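Local coordinates for SusD family protein (Bacteroides uniformis, PDB 7KV1) that probably binds beta-glucan at the cell surface of a gut bacterium, as a SusD-like glycan-binding protein built on tetratricopeptide-type helices, at residues A[266-271]-A[435-440]; A[351-356]-A[439-444]; A[429-434]-A[445-450]. All coordinates share one frame; numbering follows the deposited sequence.

Contact 1: A[266-271]-A[435-440]; sequences FRLNPS and NEVRTR. With NCO (cobalt hexammine(III)), chain C.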
loop_
_atom_site.group_PDB
_atom_site.type_symbol
_atom_site.label_atom_id
_atom_site.label_comp_id
_atom_site.label_asym_id
_atom_site.label_seq_id
_atom_site.Cartn_x
_atom_site.Cartn_y
_atom_site.Cartn_z
ATOM N N PHE A 266 18.650 -8.227 5.282
ATOM C CA PHE A 266 17.889 -7.538 4.207
ATOM C C PHE A 266 18.859 -7.048 3.130
ATOM O O PHE A 266 19.962 -6.597 3.466
ATOM C CB PHE A 266 17.070 -6.376 4.792
ATOM C CG PHE A 266 15.928 -6.845 5.651
ATOM C CD1 PHE A 266 14.866 -7.522 5.082
ATOM C CD2 PHE A 266 15.958 -6.694 7.024
ATOM C CE1 PHE A 266 13.821 -7.998 5.863
ATOM C CE2 PHE A 266 14.924 -7.170 7.808
ATOM C CZ PHE A 266 13.859 -7.820 7.229
ATOM N N ARG A 267 18.455 -7.130 1.875
ATOM C CA ARG A 267 19.227 -6.494 0.784
ATOM C C ARG A 267 18.291 -6.219 -0.382
ATOM O O ARG A 267 17.246 -6.872 -0.448
ATOM C CB ARG A 267 20.429 -7.353 0.357
ATOM C CG ARG A 267 20.075 -8.746 -0.130
ATOM C CD ARG A 267 20.662 -9.148 -1.478
ATOM N NE ARG A 267 22.090 -8.958 -1.612
ATOM C CZ ARG A 267 22.695 -8.105 -2.444
ATOM N NH1 ARG A 267 22.021 -7.295 -3.256
ATOM N NH2 ARG A 267 24.009 -8.060 -2.451
ATOM N N LEU A 268 18.718 -5.366 -1.314
ATOM C CA LEU A 268 18.024 -5.198 -2.603
ATOM C C LEU A 268 18.184 -6.475 -3.423
ATOM O O LEU A 268 19.307 -7.014 -3.517
ATOM C CB LEU A 268 18.584 -3.968 -3.322
ATOM C CG LEU A 268 18.307 -2.628 -2.661
ATOM C CD1 LEU A 268 18.854 -1.502 -3.513
ATOM C CD2 LEU A 268 16.808 -2.423 -2.451
ATOM N N ASN A 269 17.102 -6.965 -4.014
ATOM C CA ASN A 269 17.228 -8.024 -5.047
ATOM C C ASN A 269 18.145 -7.507 -6.156
ATOM O O ASN A 269 17.923 -6.419 -6.696
ATOM C CB ASN A 269 15.867 -8.425 -5.611
ATOM C CG ASN A 269 15.895 -9.750 -6.320
ATOM O OD1 ASN A 269 16.805 -9.995 -7.106
ATOM N ND2 ASN A 269 14.912 -10.600 -6.039
ATOM N N PRO A 270 19.217 -8.250 -6.521
ATOM C CA PRO A 270 20.110 -7.807 -7.586
ATOM C C PRO A 270 19.360 -7.506 -8.884
ATOM O O PRO A 270 19.820 -6.665 -9.605
ATOM C CB PRO A 270 21.104 -8.971 -7.784
ATOM C CG PRO A 270 21.044 -9.745 -6.480
ATOM C CD PRO A 270 19.689 -9.475 -5.853
ATOM N N SER A 271 18.255 -8.226 -9.154
ATOM C CA SER A 271 17.373 -8.020 -10.332
ATOM C C SER A 271 16.035 -7.437 -9.853
ATOM O O SER A 271 15.322 -8.137 -9.122
ATOM C CB SER A 271 17.137 -9.320 -11.086
ATOM O OG SER A 271 15.991 -9.209 -11.919
ATOM N N ASN A 435 21.561 5.983 -3.779
ATOM C CA ASN A 435 22.371 5.509 -4.934
ATOM C C ASN A 435 22.348 3.975 -5.014
ATOM O O ASN A 435 22.481 3.458 -6.141
ATOM C CB ASN A 435 23.788 6.083 -4.931
ATOM C CG ASN A 435 23.819 7.518 -5.406
ATOM O OD1 ASN A 435 22.838 7.978 -5.990
ATOM N ND2 ASN A 435 24.928 8.228 -5.168
ATOM N N GLU A 436 22.183 3.269 -3.895
ATOM C CA GLU A 436 22.032 1.779 -3.876
ATOM C C GLU A 436 20.779 1.387 -4.684
ATOM O O GLU A 436 20.843 0.413 -5.443
ATOM C CB GLU A 436 21.937 1.328 -2.419
ATOM C CG GLU A 436 22.226 -0.119 -2.092
ATOM C CD GLU A 436 22.601 -0.313 -0.615
ATOM O OE1 GLU A 436 23.339 0.598 -0.078
ATOM O OE2 GLU A 436 22.131 -1.344 0.046
ATOM N N VAL A 437 19.686 2.131 -4.512
ATOM C CA VAL A 437 18.426 1.971 -5.296
ATOM C C VAL A 437 18.694 2.339 -6.761
ATOM O O VAL A 437 18.299 1.553 -7.626
ATOM C CB VAL A 437 17.262 2.782 -4.692
ATOM C CG1 VAL A 437 15.990 2.674 -5.510
ATOM C CG2 VAL A 437 16.969 2.377 -3.252
ATOM N N ARG A 438 19.299 3.483 -7.053
ATOM C CA ARG A 438 19.559 3.909 -8.462
ATOM C C ARG A 438 20.457 2.880 -9.148
ATOM O O ARG A 438 20.139 2.475 -10.264
ATOM C CB ARG A 438 20.216 5.280 -8.480
ATOM C CG ARG A 438 19.271 6.401 -8.091
ATOM C CD ARG A 438 19.816 7.782 -8.374
ATOM N NE ARG A 438 20.115 8.047 -9.770
ATOM C CZ ARG A 438 19.248 8.495 -10.678
ATOM N NH1 ARG A 438 17.961 8.683 -10.385
ATOM N NH2 ARG A 438 19.685 8.727 -11.902
ATOM N N THR A 439 21.522 2.437 -8.482
ATOM C CA THR A 439 22.493 1.465 -9.056
ATOM C C THR A 439 21.775 0.150 -9.380
ATOM O O THR A 439 22.048 -0.425 -10.441
ATOM C CB THR A 439 23.677 1.214 -8.113
ATOM O OG1 THR A 439 24.279 2.481 -7.943
ATOM C CG2 THR A 439 24.717 0.275 -8.687
ATOM N N ARG A 440 20.891 -0.343 -8.500
ATOM C CA ARG A 440 20.167 -1.624 -8.741
ATOM C C ARG A 440 19.341 -1.456 -10.025
ATOM O O ARG A 440 19.186 -2.418 -10.834
ATOM C CB ARG A 440 19.355 -2.018 -7.492
ATOM C CG ARG A 440 18.725 -3.403 -7.554
ATOM C CD ARG A 440 17.359 -3.345 -8.252
ATOM N NE ARG A 440 16.323 -2.692 -7.431
ATOM C CZ ARG A 440 15.676 -3.294 -6.425
ATOM N NH1 ARG A 440 15.964 -4.546 -6.099
ATOM N NH2 ARG A 440 14.759 -2.633 -5.725
HETATM CO CO NCO C . 23.141 -4.649 4.287
HETATM N N1 NCO C . 22.887 -6.601 4.684
HETATM N N2 NCO C . 23.392 -2.680 4.086
HETATM N N3 NCO C . 25.014 -4.957 3.473
HETATM N N4 NCO C . 23.938 -4.429 6.076
HETATM N N5 NCO C . 21.293 -4.283 5.072
HETATM N N6 NCO C . 22.371 -4.851 2.477
HETATM O O HOH W 1 21.422 -3.787 -0.901
#
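In the helical, TPR-like framework of this SusD-family protein, the loop that follows helix 250-262 lies against the last turns of helix 429-440, where Leu268 and Arg440 meet. Leu268 sends CD1 onto the helix backbone, 3.4 Å from Glu436 O, and the same methyl lies 4.3 Å from Val437 CG2; Tyr408 and Leu412 of helix 408-420 complete this apolar patch. Arg440 comes from the next turn. Its CG stands anti to the backbone N (chi1 -172°), but the chain then folds at chi2 and chi3, which brings the guanidinium up to the backbone of Leu268 and Asn269. There Leu268 CB covers one face of the group, while Asn269 O sits near its plane at the edge. Arg440 NH1 donates to Asn269 O over 2.8 Å, along a lone pair in the carbonyl plane. Two carboxylates, Glu285 and Glu461, form salt bridges with the same guanidinium, so its charge is answered by more than the loop carbonyl. An alanine in place of Arg440 is likely to leave Asn269 O without this donor and take one positive partner from Glu285 and from Glu461, opening a gap beside Leu268. At the other end a water joins the segments, accepting from Leu268 N and donating to Glu436 OE2 at 2.7 Å. Phe266 O, earlier in the loop, takes three ammine donors of the cobalt hexammine, including N5 at 3.1 Å. The chemistry implies a loop fixed to the helix by one apolar side chain and one charged one, with its peptide carbonyls serving both a buried arginine and a bound cation.

Contact 2: A[351-356]-A[439-444]; sequences DKRRDA and TRAGLA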
loop_
_atom_site.group_PDB
_atom_site.type_symbol
_atom_site.label_atom_id
_atom_site.label_comp_id
_atom_site.label_asym_id
_atom_site.label_seq_id
_atom_site.Cartn_x
_atom_site.Cartn_y
_atom_site.Cartn_z
ATOM N N ASP A 351 16.976 2.643 -17.584
ATOM C CA ASP A 351 16.306 2.257 -16.305
ATOM C C ASP A 351 15.744 0.837 -16.424
ATOM O O ASP A 351 14.784 0.621 -17.174
ATOM C CB ASP A 351 15.252 3.278 -15.895
ATOM C CG ASP A 351 14.862 3.198 -14.427
ATOM O OD1 ASP A 351 14.836 2.069 -13.941
ATOM O OD2 ASP A 351 14.603 4.292 -13.793
ATOM N N LYS A 352 16.298 -0.102 -15.669
ATOM C CA LYS A 352 15.856 -1.506 -15.716
ATOM C C LYS A 352 14.430 -1.625 -15.179
ATOM O O LYS A 352 13.818 -2.657 -15.428
ATOM C CB LYS A 352 16.814 -2.407 -14.939
ATOM C CG LYS A 352 18.180 -2.557 -15.579
ATOM C CD LYS A 352 19.115 -3.402 -14.773
ATOM C CE LYS A 352 20.451 -3.570 -15.460
ATOM N NZ LYS A 352 21.355 -4.386 -14.617
ATOM N N ARG A 353 13.921 -0.621 -14.459
ATOM C CA ARG A 353 12.558 -0.699 -13.880
ATOM C C ARG A 353 11.517 -0.540 -14.983
ATOM O O ARG A 353 10.435 -1.069 -14.807
ATOM C CB ARG A 353 12.366 0.342 -12.785
ATOM C CG ARG A 353 13.259 0.066 -11.594
ATOM C CD ARG A 353 13.274 1.189 -10.571
ATOM N NE ARG A 353 13.909 2.387 -11.117
ATOM C CZ ARG A 353 14.372 3.381 -10.391
ATOM N NH1 ARG A 353 14.277 3.344 -9.080
ATOM N NH2 ARG A 353 14.927 4.421 -10.988
ATOM N N ARG A 354 11.845 0.125 -16.083
ATOM C CA ARG A 354 10.838 0.405 -17.137
ATOM C C ARG A 354 10.237 -0.900 -17.670
ATOM O O ARG A 354 9.011 -1.005 -17.679
ATOM C CB ARG A 354 11.389 1.199 -18.306
ATOM C CG ARG A 354 10.286 1.562 -19.292
ATOM C CD ARG A 354 10.782 2.462 -20.388
ATOM N NE ARG A 354 11.544 1.694 -21.350
ATOM C CZ ARG A 354 12.092 2.189 -22.454
ATOM N NH1 ARG A 354 12.008 3.476 -22.736
ATOM N NH2 ARG A 354 12.747 1.390 -23.272
ATOM N N ASP A 355 11.048 -1.854 -18.123
ATOM C CA ASP A 355 10.466 -3.094 -18.708
ATOM C C ASP A 355 9.834 -3.965 -17.600
ATOM O O ASP A 355 8.850 -4.639 -17.894
ATOM C CB ASP A 355 11.484 -3.807 -19.592
ATOM C CG ASP A 355 11.835 -3.052 -20.875
ATOM O OD1 ASP A 355 11.159 -2.009 -21.228
ATOM O OD2 ASP A 355 12.801 -3.485 -21.496
ATOM N N ALA A 356 10.277 -3.898 -16.347
ATOM C CA ALA A 356 9.650 -4.676 -15.243
ATOM C C ALA A 356 8.351 -4.006 -14.779
ATOM O O ALA A 356 7.586 -4.652 -14.026
ATOM C CB ALA A 356 10.567 -4.806 -14.058
ATOM N N THR A 439 21.522 2.437 -8.482
ATOM C CA THR A 439 22.493 1.465 -9.056
ATOM C C THR A 439 21.775 0.150 -9.380
ATOM O O THR A 439 22.048 -0.425 -10.441
ATOM C CB THR A 439 23.677 1.214 -8.113
ATOM O OG1 THR A 439 24.279 2.481 -7.943
ATOM C CG2 THR A 439 24.717 0.275 -8.687
ATOM N N ARG A 440 20.891 -0.343 -8.500
ATOM C CA ARG A 440 20.167 -1.624 -8.741
ATOM C C ARG A 440 19.341 -1.456 -10.025
ATOM O O ARG A 440 19.186 -2.418 -10.834
ATOM C CB ARG A 440 19.355 -2.018 -7.492
ATOM C CG ARG A 440 18.725 -3.403 -7.554
ATOM C CD ARG A 440 17.359 -3.345 -8.252
ATOM N NE ARG A 440 16.323 -2.692 -7.431
ATOM C CZ ARG A 440 15.676 -3.294 -6.425
ATOM N NH1 ARG A 440 15.964 -4.546 -6.099
ATOM N NH2 ARG A 440 14.759 -2.633 -5.725
ATOM N N ALA A 441 18.831 -0.264 -10.255
ATOM C CA ALA A 441 18.005 0.027 -11.454
ATOM C C ALA A 441 18.860 0.281 -12.719
ATOM O O ALA A 441 18.279 0.483 -13.763
ATOM C CB ALA A 441 17.085 1.166 -11.149
ATOM N N GLY A 442 20.188 0.260 -12.629
ATOM C CA GLY A 442 21.101 0.426 -13.783
ATOM C C GLY A 442 21.435 1.889 -14.069
ATOM O O GLY A 442 21.998 2.163 -15.146
ATOM N N LEU A 443 21.089 2.798 -13.157
ATOM C CA LEU A 443 21.293 4.250 -13.326
ATOM C C LEU A 443 22.590 4.620 -12.638
ATOM O O LEU A 443 22.982 3.893 -11.689
ATOM C CB LEU A 443 20.158 5.045 -12.702
ATOM C CG LEU A 443 18.773 4.842 -13.311
ATOM C CD1 LEU A 443 17.790 5.816 -12.672
ATOM C CD2 LEU A 443 18.807 5.011 -14.823
ATOM N N ALA A 444 23.148 5.749 -13.063
ATOM C CA ALA A 444 24.277 6.448 -12.409
ATOM C C ALA A 444 23.810 6.977 -11.053
ATOM O O ALA A 444 22.652 7.474 -10.943
ATOM C CB ALA A 444 24.778 7.578 -13.290
#
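Ala441 meets Lys352 and Arg353 where helix 429-440 ends in a Schellman motif, with Gly442 at positive phi, and the turn leading into helix 353-357 comes up against it. The close-packed part centres on the Ala441 methyl, which lies over one face of the Arg353 guanidinium, offset toward its rim and 3.4 Å from NE. Asp351 keeps that group in place: Arg353 grips it side-on, NE giving to OD1 and NH2 to OD2 at 2.8 Å. Asp351 OD1 also accepts from Arg353 N, a capping bond in the turn that leads into the helix, so two donors hold this oxygen. Glu457 and Glu461 of helix 451-461 add further salt bridges to the arginine. Leu443 CD1 closes in beside the ion pair, 3.7 Å from Asp351 OD2, its side chain crossing that of Arg353 at about a right angle.

The solvent side is looser. Lys352 is exposed, and its extended chain (chi2 178°) runs past the turn with only CB, CG and CD near it, CD staying 4.1 Å from Arg440 O. The backbones are joined by a nearly straight bond, from Lys352 N to Ala441 O, 2.8 Å long with an angle of 173° at the hydrogen.

Contact 3: A[429-434]-A[445-450]; sequences EAKTWL and GLANVT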
loop_
_atom_site.group_PDB
_atom_site.type_symbol
_atom_site.label_atom_id
_atom_site.label_comp_id
_atom_site.label_asym_id
_atom_site.label_seq_id
_atom_site.Cartn_x
_atom_site.Cartn_y
_atom_site.Cartn_z
ATOM N N GLU A 429 25.001 9.685 4.315
ATOM C CA GLU A 429 24.262 8.405 4.293
ATOM C C GLU A 429 23.083 8.494 3.304
ATOM O O GLU A 429 22.841 7.550 2.587
ATOM C CB GLU A 429 23.697 8.135 5.678
ATOM C CG GLU A 429 24.750 7.915 6.719
ATOM C CD GLU A 429 24.080 7.608 8.044
ATOM O OE1 GLU A 429 23.248 8.439 8.505
ATOM O OE2 GLU A 429 24.313 6.490 8.536
ATOM N N ALA A 430 22.429 9.643 3.190
ATOM C CA ALA A 430 21.271 9.782 2.262
ATOM C C ALA A 430 21.694 9.453 0.826
ATOM O O ALA A 430 20.956 8.718 0.125
ATOM C CB ALA A 430 20.720 11.155 2.388
ATOM N N LYS A 431 22.884 9.897 0.412
ATOM C CA LYS A 431 23.410 9.643 -0.952
ATOM C C LYS A 431 23.755 8.165 -1.101
ATOM O O LYS A 431 23.421 7.597 -2.143
ATOM C CB LYS A 431 24.633 10.529 -1.220
ATOM C CG LYS A 431 25.437 10.199 -2.463
ATOM C CD LYS A 431 26.658 11.120 -2.598
ATOM C CE LYS A 431 27.668 10.649 -3.618
ATOM N NZ LYS A 431 28.713 11.687 -3.798
ATOM N N THR A 432 24.437 7.560 -0.126
ATOM C CA THR A 432 24.747 6.105 -0.167
ATOM C C THR A 432 23.460 5.288 -0.426
ATOM O O THR A 432 23.435 4.437 -1.333
ATOM C CB THR A 432 25.403 5.660 1.133
ATOM O OG1 THR A 432 26.566 6.474 1.284
ATOM C CG2 THR A 432 25.743 4.182 1.110
ATOM N N TRP A 433 22.438 5.534 0.382
ATOM C CA TRP A 433 21.152 4.786 0.349
ATOM C C TRP A 433 20.395 5.006 -0.961
ATOM O O TRP A 433 20.022 3.986 -1.605
ATOM C CB TRP A 433 20.308 5.191 1.551
ATOM C CG TRP A 433 21.010 4.883 2.827
ATOM C CD1 TRP A 433 21.889 3.873 3.045
ATOM C CD2 TRP A 433 20.836 5.553 4.081
ATOM N NE1 TRP A 433 22.297 3.889 4.353
ATOM C CE2 TRP A 433 21.685 4.911 5.009
ATOM C CE3 TRP A 433 20.055 6.628 4.511
ATOM C CZ2 TRP A 433 21.762 5.301 6.342
ATOM C CZ3 TRP A 433 20.139 7.029 5.827
ATOM C CH2 TRP A 433 20.996 6.376 6.721
ATOM N N LEU A 434 20.153 6.258 -1.354
ATOM C CA LEU A 434 19.436 6.522 -2.630
ATOM C C LEU A 434 20.222 5.899 -3.790
ATOM O O LEU A 434 19.589 5.272 -4.664
ATOM C CB LEU A 434 19.227 8.022 -2.856
ATOM C CG LEU A 434 18.359 8.330 -4.080
ATOM C CD1 LEU A 434 17.312 9.375 -3.742
ATOM C CD2 LEU A 434 19.202 8.785 -5.249
ATOM N N GLY A 445 24.684 6.899 -10.058
ATOM C CA GLY A 445 24.448 7.515 -8.733
ATOM C C GLY A 445 24.349 9.030 -8.863
ATOM O O GLY A 445 24.875 9.565 -9.877
ATOM N N LEU A 446 23.647 9.705 -7.939
ATOM C CA LEU A 446 23.653 11.183 -7.842
ATOM C C LEU A 446 24.868 11.591 -6.992
ATOM O O LEU A 446 25.126 10.912 -6.014
ATOM C CB LEU A 446 22.354 11.685 -7.213
ATOM C CG LEU A 446 21.072 11.287 -7.945
ATOM C CD1 LEU A 446 19.863 11.937 -7.312
ATOM C CD2 LEU A 446 21.141 11.657 -9.411
ATOM N N ALA A 447 25.575 12.661 -7.360
ATOM C CA ALA A 447 26.744 13.166 -6.583
ATOM C C ALA A 447 26.297 13.903 -5.318
ATOM O O ALA A 447 27.102 14.057 -4.391
ATOM C CB ALA A 447 27.609 14.051 -7.454
ATOM N N ASN A 448 25.086 14.412 -5.300
ATOM C CA ASN A 448 24.497 15.114 -4.134
ATOM C C ASN A 448 22.997 14.804 -4.168
ATOM O O ASN A 448 22.466 14.765 -5.271
ATOM C CB ASN A 448 24.775 16.619 -4.147
ATOM C CG ASN A 448 24.249 17.334 -2.910
ATOM O OD1 ASN A 448 24.639 17.036 -1.791
ATOM N ND2 ASN A 448 23.343 18.275 -3.086
ATOM N N VAL A 449 22.365 14.565 -3.027
ATOM C CA VAL A 449 20.939 14.137 -2.998
ATOM C C VAL A 449 20.152 15.173 -2.208
ATOM O O VAL A 449 20.646 15.679 -1.160
ATOM C CB VAL A 449 20.743 12.696 -2.484
ATOM C CG1 VAL A 449 21.468 11.678 -3.347
ATOM C CG2 VAL A 449 21.180 12.511 -1.041
ATOM N N THR A 450 19.004 15.564 -2.767
ATOM C CA THR A 450 18.034 16.465 -2.128
ATOM C C THR A 450 16.740 15.696 -1.830
ATOM O O THR A 450 16.523 14.595 -2.373
ATOM C CB THR A 450 17.668 17.653 -3.029
ATOM O OG1 THR A 450 16.910 17.080 -4.090
ATOM C CG2 THR A 450 18.870 18.426 -3.543
#
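Val449 points at the helix where the two backbones come nearest, at Lys431, and the other side chains are set around this pair. Val449 places its two methyls differently: CG2 drives toward the backbone between Ala430 and Lys431, 3.4 Å from Lys431 N, while CG1 lies 3.7 Å from Lys431 CA. Ala430 offers its methyl to the same branch, CB to Val449 CG2 at 3.7 Å. Lys431 leaves the helix with CG anti to the backbone N (chi1 169°) and stays extended to its end, a course that carries its methylenes alongside the carbonyl of Leu446. Its NZ then donates to Ala447 O over 2.9 Å, approaching from above the carbonyl plane and not along a lone pair.

The connection that makes this contact is a loop that leaves helix 429-440, doubles back beside it and enters helix 451-461, N-capped by Thr450, within the helical SusD-family fold. Val449 is also tied by its backbone to Gly426, ahead of helix 429-440.

Nearer helix 451-461, Leu434 and Leu446 cross obliquely, CD2 of the former meeting CD1 of the latter at 3.8 Å. The same Leu434 CD2 reaches Val449 CG1 at 4.1 Å. Val454 and Glu457 of helix 451-461 pack on Leu434, and Asp453 packs on Leu446.

All three contacts draw on helix 429-440, contacts 2 and 3 also on the connection after it, and all are partly buried; their centres lie about 20, 22 and 25 Å from the centre of the chain, so contact 3 is farthest out. It is also the most local, closing the helix against its own connection to helix 451-461 with mainly apolar side chains and a single lysine. Contacts 1 and 2 share Thr439 and Arg440 and join the helix to parts far off in sequence, a loop in contact 1 and a capped turn in contact 2; both set an arginine among carboxylates, Glu461 pairing with each. Contact 1 alone includes residues of the cobalt hexammine pocket.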